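NTF2 fold protein loop-helix-loop design NT-9 (Synthetic construct, PDB 6W90) is a de novo designed NTF2-fold protein with no established function, seen holding a two-tailed phospholipid in its pocket. Local coordinates at residues A[11-16]-A[71-76]; A[55-60]-A[125-130]; A[100-105]-A[110-115]. All blocks are in the same frame, centred on the assembly; numbering follows the deposited sequence.

Contact 1: A[11-16]-A[71-76]; sequences KVVEEY and VEIRKV. With 3PE (1,2-Distearoyl-sn-glycerophosphoethanolamine), chain B.
Glu-14 and Ile-73 bring the two backbones closest, their CA atoms 7.8 Å apart, where helix 6-22 lies over strand 70-79, the outermost strand at one end of the curved sheet of this NTF2 fold. No direct hydrogen bond crosses between 11-16 and 71-76; the closest direct contacts are between carbons, and Ile-73 supplies all of them from the strand side. Its outer chain is extended (chi2 172°), which carries CD1 out to the helix, where it wedges between two consecutive residues. Val-13 CG1 stands 3.5 Å from Ile-73 CD1, tighter than usual for two methyls, and Glu-14 CG lies 3.5 Å from the same Ile-73 CD1. Val-13 is two-sided: CG1, anti to the backbone N (chi1 176°), turns to the strand, while CG2 reaches the lipid, 3.5 Å from C3H of 3PE. An alanine here keeps CB but removes both methyls, which would probably leave Ile-73 CD1 free to shift and open a gap beside the end of the acyl chain. The backbone polar groups of Ile-73 are satisfied outside the strand pairing: its O accepts from Arg-10 NH1, whereas Glu-72, Arg-74 and Lys-75 bond to strand 82-91, the last two both facing Glu-86 in a classic beta bulge. A water bridges the two segments, accepting from Ile-73 N at 3.0 Å and donating to Glu-14 OE2 at 3.3 Å.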
# COMPACT_ATOMS: atom_id res chain seq x y z
N LYS A 11 3.28 6.76 -11.77
CA LYS A 11 4.24 7.74 -11.26
C LYS A 11 4.08 7.97 -9.76
O LYS A 11 5.08 8.12 -9.03
CB LYS A 11 4.12 9.08 -12.02
CG LYS A 11 4.81 9.10 -13.37
CD LYS A 11 4.65 10.45 -14.11
CE LYS A 11 5.22 11.66 -13.33
NZ LYS A 11 5.00 13.01 -14.00
N VAL A 12 2.84 8.04 -9.27
CA VAL A 12 2.64 8.27 -7.84
C VAL A 12 3.12 7.07 -7.05
O VAL A 12 3.81 7.22 -6.03
CB VAL A 12 1.17 8.59 -7.52
CG1 VAL A 12 0.94 8.62 -6.00
CG2 VAL A 12 0.82 9.89 -8.20
N VAL A 13 2.73 5.87 -7.48
CA VAL A 13 3.13 4.66 -6.78
C VAL A 13 4.65 4.59 -6.72
O VAL A 13 5.22 4.30 -5.66
CB VAL A 13 2.53 3.43 -7.46
CG1 VAL A 13 3.07 2.17 -6.75
CG2 VAL A 13 1.03 3.42 -7.40
N GLU A 14 5.32 4.88 -7.85
CA GLU A 14 6.78 4.77 -7.90
C GLU A 14 7.42 5.74 -6.93
O GLU A 14 8.42 5.42 -6.28
CB GLU A 14 7.28 4.97 -9.34
CG GLU A 14 7.18 3.64 -10.15
CD GLU A 14 7.20 3.75 -11.68
OE1 GLU A 14 7.35 4.86 -12.22
OE2 GLU A 14 7.05 2.69 -12.34
N GLU A 15 6.85 6.93 -6.80
CA GLU A 15 7.42 7.90 -5.88
C GLU A 15 7.27 7.44 -4.44
O GLU A 15 8.17 7.64 -3.62
CB GLU A 15 6.77 9.26 -6.09
CG GLU A 15 7.37 10.37 -5.15
CD GLU A 15 8.93 10.57 -5.19
OE1 GLU A 15 9.65 10.05 -6.10
OE2 GLU A 15 9.45 11.28 -4.29
N TYR A 16 6.13 6.85 -4.08
CA TYR A 16 5.98 6.40 -2.71
C TYR A 16 6.89 5.22 -2.43
O TYR A 16 7.46 5.11 -1.33
CB TYR A 16 4.51 6.08 -2.42
CG TYR A 16 3.77 7.33 -2.04
CD1 TYR A 16 3.74 7.79 -0.73
CD2 TYR A 16 3.14 8.10 -2.99
CE1 TYR A 16 3.11 8.98 -0.39
CE2 TYR A 16 2.50 9.29 -2.65
CZ TYR A 16 2.49 9.71 -1.35
OH TYR A 16 1.87 10.90 -1.04
N VAL A 71 11.65 -4.50 -6.52
CA VAL A 71 10.25 -4.10 -6.39
C VAL A 71 9.87 -3.49 -7.73
O VAL A 71 10.56 -2.58 -8.21
CB VAL A 71 10.05 -3.12 -5.22
CG1 VAL A 71 8.63 -2.68 -5.22
CG2 VAL A 71 10.46 -3.75 -3.95
N GLU A 72 8.81 -4.00 -8.36
CA GLU A 72 8.39 -3.50 -9.66
C GLU A 72 6.87 -3.47 -9.75
O GLU A 72 6.22 -4.43 -9.36
CB GLU A 72 8.90 -4.39 -10.81
CG GLU A 72 10.36 -4.75 -10.80
CD GLU A 72 10.72 -5.65 -11.97
OE1 GLU A 72 10.20 -5.41 -13.08
OE2 GLU A 72 11.50 -6.61 -11.76
N ILE A 73 6.33 -2.41 -10.35
CA ILE A 73 4.91 -2.34 -10.64
C ILE A 73 4.63 -3.16 -11.88
O ILE A 73 5.19 -2.88 -12.95
CB ILE A 73 4.47 -0.89 -10.85
CG1 ILE A 73 4.73 -0.05 -9.62
CG2 ILE A 73 3.00 -0.89 -11.20
CD1 ILE A 73 4.48 1.42 -9.86
N ARG A 74 3.76 -4.15 -11.76
CA ARG A 74 3.45 -5.03 -12.88
C ARG A 74 2.14 -4.72 -13.57
O ARG A 74 1.96 -5.16 -14.72
CB ARG A 74 3.38 -6.49 -12.43
CG ARG A 74 4.71 -7.14 -12.03
CD ARG A 74 5.73 -7.28 -13.17
NE ARG A 74 5.19 -8.06 -14.28
CZ ARG A 74 5.28 -9.38 -14.40
NH1 ARG A 74 5.90 -10.10 -13.48
NH2 ARG A 74 4.74 -9.98 -15.45
N LYS A 75 1.22 -4.04 -12.89
CA LYS A 75 -0.08 -3.73 -13.47
C LYS A 75 -0.63 -2.47 -12.80
O LYS A 75 -0.61 -2.35 -11.58
CB LYS A 75 -1.04 -4.91 -13.27
CG LYS A 75 -2.47 -4.70 -13.72
CD LYS A 75 -3.17 -6.07 -13.79
CE LYS A 75 -4.43 -6.10 -12.98
NZ LYS A 75 -5.59 -5.52 -13.74
N VAL A 76 -1.14 -1.55 -13.62
CA VAL A 76 -2.02 -0.50 -13.14
C VAL A 76 -3.23 -0.48 -14.06
O VAL A 76 -3.08 -0.43 -15.28
CB VAL A 76 -1.35 0.89 -13.10
CG1 VAL A 76 -2.38 1.95 -12.64
CG2 VAL A 76 -0.12 0.91 -12.18
P 3PE B . 2.03 -13.68 -2.14
N 3PE B . -2.34 -13.67 -2.43
O11 3PE B . 2.20 -12.22 -1.40
O12 3PE B . 2.69 -13.64 -3.50
O13 3PE B . 0.41 -13.93 -2.43
O14 3PE B . 2.52 -14.84 -1.28
C11 3PE B . -0.22 -13.20 -3.45
C12 3PE B . -1.62 -13.76 -3.69
C1 3PE B . 1.69 -12.09 -0.10
C2 3PE B . 2.10 -10.75 0.53
C3 3PE B . 1.92 -9.70 -0.57
O31 3PE B . 1.92 -8.40 -0.04
O32 3PE B . 4.09 -8.71 0.44
C31 3PE B . 3.15 -8.01 0.52
C32 3PE B . 3.24 -6.67 1.24
C33 3PE B . 4.67 -6.19 1.43
C34 3PE B . 4.62 -4.66 1.33
C35 3PE B . 5.86 -4.00 1.92
C36 3PE B . 6.63 -3.31 0.79
C37 3PE B . 5.99 -1.98 0.38
C38 3PE B . 4.86 -2.13 -0.64
C39 3PE B . 4.77 -0.94 -1.60
C3A 3PE B . 4.30 0.34 -0.89
C3B 3PE B . 3.87 1.42 -1.89
C3C 3PE B . 2.34 1.50 -1.97
C3D 3PE B . 1.88 2.76 -2.70
C3E 3PE B . 0.37 2.67 -2.93
C3F 3PE B . -0.07 3.65 -4.03
C3G 3PE B . -1.58 3.51 -4.31
C3H 3PE B . -1.98 3.91 -5.74
C3I 3PE B . -2.07 5.43 -5.94
O21 3PE B . 1.26 -10.50 1.62
O22 3PE B . 2.95 -10.47 3.13
C21 3PE B . 1.78 -10.44 2.93
C22 3PE B . 0.77 -10.33 4.10
C23 3PE B . 0.82 -8.97 4.82
C24 3PE B . 0.18 -7.84 4.01
C25 3PE B . 0.37 -6.46 4.66
C26 3PE B . 0.17 -5.40 3.57
C27 3PE B . 0.52 -3.98 4.04
C28 3PE B . 0.40 -2.99 2.87
C29 3PE B . -1.02 -2.46 2.60
C2A 3PE B . -1.01 -1.26 1.64
C2B 3PE B . -1.15 0.09 2.35
C2C 3PE B . -0.69 1.24 1.45
C2D 3PE B . -0.13 2.36 2.32
C2E 3PE B . 0.17 3.63 1.54
C2F 3PE B . 1.56 3.56 0.90
O HOH W 1 8.09 -0.15 -11.10

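Contact 2: A[55-60]-A[125-130]; sequences DRFLDA and QNLWNN. With 3PE (1,2-Distearoyl-sn-glycerophosphoethanolamine), chain B.
Helix-to-helix packing at one end of the NTF2 fold brings Phe-57 and Ala-60 of helix 54-64 against Leu-127 of the C-terminal helix 121-129. The evidence is a single leucine facing two residues three apart: Leu-127 CD1 lies 4.0 Å from Ala-60 CB, and Leu-127 CD2 lies 3.7 Å from Phe-57 CE2. The side chains of Phe-57 and Leu-127 cross at about a right angle, and the methyl comes to the ring obliquely. With CG of Phe-57 anti to the backbone N (chi1 -176°), the far end of the ring reaches the lipid: CZ lies 3.6 Å from C27 of 3PE, and C29 sits at the ring edge, in its plane. Phe-57 thus forms part of the pocket wall while Leu-127 backs it from the C-terminal helix. Phe-49 of strand 47-49 adds an aromatic neighbour, its ring meeting that of Phe-57 with planes at about 55°, and Leu-127 touches it too. Near the C-terminus a side chain folds back on the preceding turn: Asn-130 ND2 donates to Asn-126 O at 2.9 Å, a bent bond with an angle of 144° at the hydrogen.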
# COMPACT_ATOMS: atom_id res chain seq x y z
N ASP A 55 0.10 5.08 12.30
CA ASP A 55 1.48 5.39 12.69
C ASP A 55 2.29 4.11 12.77
O ASP A 55 3.40 4.02 12.22
CB ASP A 55 1.52 6.14 14.02
CG ASP A 55 1.11 7.60 13.89
OD1 ASP A 55 1.22 8.17 12.77
OD2 ASP A 55 0.67 8.18 14.91
N ARG A 56 1.75 3.09 13.42
CA ARG A 56 2.51 1.86 13.59
C ARG A 56 2.47 1.00 12.33
O ARG A 56 3.42 0.27 12.05
CB ARG A 56 1.97 1.09 14.79
CG ARG A 56 2.28 1.72 16.15
CD ARG A 56 1.78 0.80 17.26
NE ARG A 56 1.91 1.38 18.59
CZ ARG A 56 3.00 1.29 19.35
NH1 ARG A 56 4.09 0.67 18.90
NH2 ARG A 56 2.99 1.84 20.56
N PHE A 57 1.39 1.10 11.56
CA PHE A 57 1.29 0.36 10.30
C PHE A 57 2.32 0.85 9.31
O PHE A 57 3.01 0.06 8.67
CB PHE A 57 -0.14 0.52 9.77
CG PHE A 57 -0.45 -0.25 8.52
CD1 PHE A 57 -0.15 0.27 7.26
CD2 PHE A 57 -1.10 -1.46 8.59
CE1 PHE A 57 -0.47 -0.43 6.12
CE2 PHE A 57 -1.40 -2.16 7.43
CZ PHE A 57 -1.09 -1.64 6.21
N LEU A 58 2.46 2.17 9.19
CA LEU A 58 3.45 2.71 8.27
C LEU A 58 4.87 2.41 8.74
O LEU A 58 5.73 2.09 7.91
CB LEU A 58 3.19 4.20 8.09
CG LEU A 58 1.84 4.51 7.42
CD1 LEU A 58 1.58 6.01 7.57
CD2 LEU A 58 1.85 4.10 5.94
N ASP A 59 5.12 2.40 10.06
CA ASP A 59 6.43 1.97 10.56
C ASP A 59 6.73 0.53 10.16
O ASP A 59 7.89 0.18 9.87
CB ASP A 59 6.49 2.07 12.08
CG ASP A 59 6.52 3.49 12.59
OD1 ASP A 59 6.81 4.42 11.81
OD2 ASP A 59 6.27 3.67 13.80
N ALA A 60 5.71 -0.33 10.16
CA ALA A 60 5.93 -1.74 9.84
C ALA A 60 6.31 -1.90 8.38
O ALA A 60 7.20 -2.69 8.05
CB ALA A 60 4.68 -2.55 10.18
N GLN A 125 -3.37 -10.83 11.42
CA GLN A 125 -3.95 -10.74 12.75
C GLN A 125 -2.96 -10.14 13.75
O GLN A 125 -3.33 -9.27 14.54
CB GLN A 125 -4.41 -12.11 13.23
CG GLN A 125 -5.10 -12.04 14.57
CD GLN A 125 -5.94 -13.21 14.86
OE1 GLN A 125 -7.02 -13.09 15.44
NE2 GLN A 125 -5.45 -14.39 14.52
N ASN A 126 -1.69 -10.56 13.71
CA ASN A 126 -0.74 -9.94 14.63
C ASN A 126 -0.60 -8.44 14.36
O ASN A 126 -0.51 -7.64 15.31
CB ASN A 126 0.62 -10.61 14.51
CG ASN A 126 0.66 -11.99 15.13
OD1 ASN A 126 -0.15 -12.34 16.00
ND2 ASN A 126 1.62 -12.79 14.69
N LEU A 127 -0.55 -8.03 13.08
CA LEU A 127 -0.46 -6.61 12.77
C LEU A 127 -1.66 -5.84 13.30
O LEU A 127 -1.52 -4.72 13.80
CB LEU A 127 -0.36 -6.45 11.26
CG LEU A 127 0.01 -5.09 10.70
CD1 LEU A 127 1.43 -4.78 11.10
CD2 LEU A 127 -0.18 -5.18 9.21
N TRP A 128 -2.85 -6.44 13.21
CA TRP A 128 -4.06 -5.78 13.68
C TRP A 128 -4.09 -5.64 15.18
O TRP A 128 -4.62 -4.66 15.71
CB TRP A 128 -5.26 -6.56 13.18
CG TRP A 128 -6.57 -5.91 13.36
CD1 TRP A 128 -7.09 -4.96 12.55
CD2 TRP A 128 -7.53 -6.13 14.40
NE1 TRP A 128 -8.34 -4.59 13.00
CE2 TRP A 128 -8.62 -5.26 14.15
CE3 TRP A 128 -7.58 -6.95 15.53
CZ2 TRP A 128 -9.75 -5.23 14.95
CZ3 TRP A 128 -8.71 -6.90 16.34
CH2 TRP A 128 -9.76 -6.03 16.06
N ASN A 129 -3.55 -6.62 15.88
CA ASN A 129 -3.42 -6.49 17.33
C ASN A 129 -2.23 -5.69 17.77
O ASN A 129 -2.11 -5.40 18.97
CB ASN A 129 -3.39 -7.88 17.90
CG ASN A 129 -4.75 -8.45 17.95
OD1 ASN A 129 -5.69 -7.79 18.42
ND2 ASN A 129 -4.89 -9.65 17.44
N ASN A 130 -1.38 -5.23 16.87
CA ASN A 130 -0.20 -4.51 17.33
C ASN A 130 0.06 -3.22 16.55
O ASN A 130 1.18 -2.71 16.57
CB ASN A 130 0.99 -5.47 17.29
CG ASN A 130 0.88 -6.57 18.37
OD1 ASN A 130 0.98 -6.30 19.56
ND2 ASN A 130 0.67 -7.80 17.94
P 3PE B . 2.03 -13.68 -2.14
N 3PE B . -2.34 -13.67 -2.43
O11 3PE B . 2.20 -12.22 -1.40
O12 3PE B . 2.69 -13.64 -3.50
O13 3PE B . 0.41 -13.93 -2.43
O14 3PE B . 2.52 -14.84 -1.28
C11 3PE B . -0.22 -13.20 -3.45
C12 3PE B . -1.62 -13.76 -3.69
C1 3PE B . 1.69 -12.09 -0.10
C2 3PE B . 2.10 -10.75 0.53
C3 3PE B . 1.92 -9.70 -0.57
O31 3PE B . 1.92 -8.40 -0.04
O32 3PE B . 4.09 -8.71 0.44
C31 3PE B . 3.15 -8.01 0.52
C32 3PE B . 3.24 -6.67 1.24
C33 3PE B . 4.67 -6.19 1.43
C34 3PE B . 4.62 -4.66 1.33
C35 3PE B . 5.86 -4.00 1.92
C36 3PE B . 6.63 -3.31 0.79
C37 3PE B . 5.99 -1.98 0.38
C38 3PE B . 4.86 -2.13 -0.64
C39 3PE B . 4.77 -0.94 -1.60
C3A 3PE B . 4.30 0.34 -0.89
C3B 3PE B . 3.87 1.42 -1.89
C3C 3PE B . 2.34 1.50 -1.97
C3D 3PE B . 1.88 2.76 -2.70
C3E 3PE B . 0.37 2.67 -2.93
C3F 3PE B . -0.07 3.65 -4.03
C3G 3PE B . -1.58 3.51 -4.31
C3H 3PE B . -1.98 3.91 -5.74
C3I 3PE B . -2.07 5.43 -5.94
O21 3PE B . 1.26 -10.50 1.62
O22 3PE B . 2.95 -10.47 3.13
C21 3PE B . 1.78 -10.44 2.93
C22 3PE B . 0.77 -10.33 4.10
C23 3PE B . 0.82 -8.97 4.82
C24 3PE B . 0.18 -7.84 4.01
C25 3PE B . 0.37 -6.46 4.66
C26 3PE B . 0.17 -5.40 3.57
C27 3PE B . 0.52 -3.98 4.04
C28 3PE B . 0.40 -2.99 2.87
C29 3PE B . -1.02 -2.46 2.60
C2A 3PE B . -1.01 -1.26 1.64
C2B 3PE B . -1.15 0.09 2.35
C2C 3PE B . -0.69 1.24 1.45
C2D 3PE B . -0.13 2.36 2.32
C2E 3PE B . 0.17 3.63 1.54
C2F 3PE B . 1.56 3.56 0.90

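Contact 3: A[100-105]-A[110-115]; sequences IEVEVR and KRIRQQ. With 3PE (1,2-Distearoyl-sn-glycerophosphoethanolamine), chain B.
Ile-112 and Val-102 form a non-hydrogen-bonded antiparallel pair, and the side chain of Ile-112 reads as a path from sheet to lipid. From CB two branches leave. CG2, anti to the backbone N, turns to the neighbouring strand, 3.9 Å from Ile-100 CG2. CG1, set beside the backbone N (chi1 -65°), runs past Val-102 CG2 at 4.2 Å. Beyond it CD1 ends 3.8 Å from C2C of 3PE. On the same face Gln-114 contributes a polar contact to the pocket: its extended chain brings NE2 to the ester oxygen O31 of 3PE, a weak bond at 3.3 Å.

The other face carries charge. Arg-111 and Arg-113 gather round one carboxylate, each forming a salt bridge with Glu-43 OE1. Glu-101 and Glu-103 both bond to His-82, and Glu-101 also forms a salt bridge with Arg-84, rather than pairing with Arg-113 and Arg-111 opposite them.

The axes of strand segments 100-105 and 110-114 run at 169°, nearly antiparallel. Glu-101 with Arg-113 is bonded in both directions: Glu-101 N reaches Arg-113 O at 3.0 Å in a nearly straight line (174° at the hydrogen), and Arg-113 N returns to Glu-101 O at 2.8 Å. Toward the turn, Glu-103 O takes two donors, Lys-110 N at 2.8 Å and, weakly, Arg-111 N at 3.4 Å. Lys-110 and Arg-111 thus share Glu-103 as their opposite residue, the signature of a classic beta bulge, here within the antiparallel hairpin 94-105/108-114 of an NTF2-fold sheet.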
# COMPACT_ATOMS: atom_id res chain seq x y z
N ILE A 100 -3.57 -4.58 -4.91
CA ILE A 100 -4.53 -3.81 -4.14
C ILE A 100 -5.52 -3.14 -5.07
O ILE A 100 -5.21 -2.79 -6.22
CB ILE A 100 -3.91 -2.73 -3.22
CG1 ILE A 100 -3.04 -1.74 -4.00
CG2 ILE A 100 -3.15 -3.43 -2.07
CD1 ILE A 100 -2.59 -0.52 -3.11
N GLU A 101 -6.73 -2.99 -4.55
CA GLU A 101 -7.78 -2.22 -5.16
C GLU A 101 -7.98 -0.98 -4.33
O GLU A 101 -8.09 -1.07 -3.11
CB GLU A 101 -9.09 -2.97 -5.14
CG GLU A 101 -9.50 -3.68 -6.35
CD GLU A 101 -10.87 -4.32 -6.12
OE1 GLU A 101 -11.04 -5.13 -5.16
OE2 GLU A 101 -11.80 -4.00 -6.88
N VAL A 102 -8.11 0.18 -4.98
CA VAL A 102 -8.11 1.47 -4.31
C VAL A 102 -9.29 2.28 -4.82
O VAL A 102 -9.63 2.20 -6.01
CB VAL A 102 -6.80 2.21 -4.66
CG1 VAL A 102 -6.81 3.56 -4.13
CG2 VAL A 102 -5.62 1.46 -4.10
N GLU A 103 -9.92 3.05 -3.93
CA GLU A 103 -10.86 4.11 -4.29
C GLU A 103 -10.30 5.47 -3.89
O GLU A 103 -9.90 5.65 -2.74
CB GLU A 103 -12.18 3.91 -3.56
CG GLU A 103 -12.95 2.78 -4.05
CD GLU A 103 -13.90 3.19 -5.14
OE1 GLU A 103 -14.73 4.09 -4.90
OE2 GLU A 103 -13.82 2.61 -6.23
N VAL A 104 -10.40 6.45 -4.79
CA VAL A 104 -9.82 7.78 -4.63
C VAL A 104 -10.92 8.82 -4.47
O VAL A 104 -11.89 8.82 -5.23
CB VAL A 104 -8.94 8.12 -5.86
CG1 VAL A 104 -8.46 9.58 -5.79
CG2 VAL A 104 -7.79 7.13 -5.95
N ARG A 105 -10.76 9.72 -3.48
CA ARG A 105 -11.71 10.81 -3.26
C ARG A 105 -10.93 12.06 -2.88
O ARG A 105 -10.05 11.99 -2.03
CB ARG A 105 -12.72 10.49 -2.15
CG ARG A 105 -13.57 9.25 -2.36
CD ARG A 105 -14.47 9.37 -3.59
NE ARG A 105 -15.87 9.58 -3.21
CZ ARG A 105 -16.80 10.09 -4.02
NH1 ARG A 105 -18.03 10.24 -3.58
NH2 ARG A 105 -16.49 10.44 -5.26
N LYS A 110 -9.29 6.73 -0.28
CA LYS A 110 -10.33 6.51 0.73
C LYS A 110 -10.47 5.06 1.15
O LYS A 110 -10.83 4.80 2.31
CB LYS A 110 -11.68 7.02 0.21
CG LYS A 110 -12.81 6.95 1.25
CD LYS A 110 -14.06 7.71 0.84
CE LYS A 110 -15.29 7.26 1.63
NZ LYS A 110 -16.47 8.11 1.29
N ARG A 111 -10.21 4.11 0.26
CA ARG A 111 -10.33 2.69 0.57
C ARG A 111 -9.20 1.95 -0.12
O ARG A 111 -8.90 2.23 -1.28
CB ARG A 111 -11.71 2.17 0.10
CG ARG A 111 -12.16 0.93 0.75
CD ARG A 111 -13.61 0.65 0.41
NE ARG A 111 -13.85 -0.74 0.71
CZ ARG A 111 -14.82 -1.45 0.19
NH1 ARG A 111 -15.66 -0.87 -0.65
NH2 ARG A 111 -14.95 -2.72 0.50
N ILE A 112 -8.62 0.96 0.56
CA ILE A 112 -7.66 0.01 0.01
C ILE A 112 -8.18 -1.36 0.39
O ILE A 112 -8.57 -1.56 1.55
CB ILE A 112 -6.23 0.18 0.55
CG1 ILE A 112 -5.68 1.53 0.12
CG2 ILE A 112 -5.37 -1.00 0.11
CD1 ILE A 112 -4.38 1.91 0.73
N ARG A 113 -8.20 -2.29 -0.55
CA ARG A 113 -8.61 -3.67 -0.25
C ARG A 113 -7.57 -4.61 -0.82
O ARG A 113 -7.20 -4.49 -1.99
CB ARG A 113 -10.02 -3.93 -0.83
CG ARG A 113 -10.73 -5.17 -0.28
CD ARG A 113 -12.24 -5.22 -0.70
NE ARG A 113 -13.16 -4.99 0.42
CZ ARG A 113 -14.13 -5.82 0.81
NH1 ARG A 113 -14.90 -5.51 1.84
NH2 ARG A 113 -14.35 -6.96 0.16
N GLN A 114 -7.07 -5.52 0.01
CA GLN A 114 -6.11 -6.55 -0.37
C GLN A 114 -6.70 -7.88 0.07
O GLN A 114 -7.27 -7.98 1.16
CB GLN A 114 -4.76 -6.28 0.32
CG GLN A 114 -3.66 -7.23 -0.06
CD GLN A 114 -2.35 -7.08 0.74
OE1 GLN A 114 -2.24 -6.33 1.71
NE2 GLN A 114 -1.35 -7.84 0.34
N GLN A 115 -6.54 -8.92 -0.74
CA GLN A 115 -6.84 -10.26 -0.29
C GLN A 115 -5.57 -10.90 0.24
O GLN A 115 -4.45 -10.58 -0.16
CB GLN A 115 -7.45 -11.09 -1.41
CG GLN A 115 -8.00 -12.48 -0.94
CD GLN A 115 -8.92 -12.43 0.32
OE1 GLN A 115 -8.47 -12.17 1.44
NE2 GLN A 115 -10.21 -12.73 0.12
P 3PE B . 2.03 -13.68 -2.14
N 3PE B . -2.34 -13.67 -2.43
O11 3PE B . 2.20 -12.22 -1.40
O12 3PE B . 2.69 -13.64 -3.50
O13 3PE B . 0.41 -13.93 -2.43
O14 3PE B . 2.52 -14.84 -1.28
C11 3PE B . -0.22 -13.20 -3.45
C12 3PE B . -1.62 -13.76 -3.69
C1 3PE B . 1.69 -12.09 -0.10
C2 3PE B . 2.10 -10.75 0.53
C3 3PE B . 1.92 -9.70 -0.57
O31 3PE B . 1.92 -8.40 -0.04
O32 3PE B . 4.09 -8.71 0.44
C31 3PE B . 3.15 -8.01 0.52
C32 3PE B . 3.24 -6.67 1.24
C33 3PE B . 4.67 -6.19 1.43
C34 3PE B . 4.62 -4.66 1.33
C35 3PE B . 5.86 -4.00 1.92
C36 3PE B . 6.63 -3.31 0.79
C37 3PE B . 5.99 -1.98 0.38
C38 3PE B . 4.86 -2.13 -0.64
C39 3PE B . 4.77 -0.94 -1.60
C3A 3PE B . 4.30 0.34 -0.89
C3B 3PE B . 3.87 1.42 -1.89
C3C 3PE B . 2.34 1.50 -1.97
C3D 3PE B . 1.88 2.76 -2.70
C3E 3PE B . 0.37 2.67 -2.93
C3F 3PE B . -0.07 3.65 -4.03
C3G 3PE B . -1.58 3.51 -4.31
C3H 3PE B . -1.98 3.91 -5.74
C3I 3PE B . -2.07 5.43 -5.94
O21 3PE B . 1.26 -10.50 1.62
O22 3PE B . 2.95 -10.47 3.13
C21 3PE B . 1.78 -10.44 2.93
C22 3PE B . 0.77 -10.33 4.10
C23 3PE B . 0.82 -8.97 4.82
C24 3PE B . 0.18 -7.84 4.01
C25 3PE B . 0.37 -6.46 4.66
C26 3PE B . 0.17 -5.40 3.57
C27 3PE B . 0.52 -3.98 4.04
C28 3PE B . 0.40 -2.99 2.87
C29 3PE B . -1.02 -2.46 2.60
C2A 3PE B . -1.01 -1.26 1.64
C2B 3PE B . -1.15 0.09 2.35
C2C 3PE B . -0.69 1.24 1.45
C2D 3PE B . -0.13 2.36 2.32
C2E 3PE B . 0.17 3.63 1.54
C2F 3PE B . 1.56 3.56 0.90

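Overall arrangement
None of the three contacts touches another, yet 3PE is common to all. Contacts 1 and 2 lie on opposite sides of the chain's centre, with their own centres about 23 Å apart and nearest atoms about 8 Å apart. Contact 3 is about 15 Å from contact 1 and 18 Å from contact 2, centre to centre, with nearest atoms about 7 Å away in each case. Contacts 1 and 3 reach the same sheet, one at an outermost strand, 70-79, and one at an inner hairpin. Contact 1 meets one acyl tail and contact 2 the other, while contact 3 meets the second tail and an ester oxygen. In sequence, contact 3 is nested inside the loop that contact 2 closes.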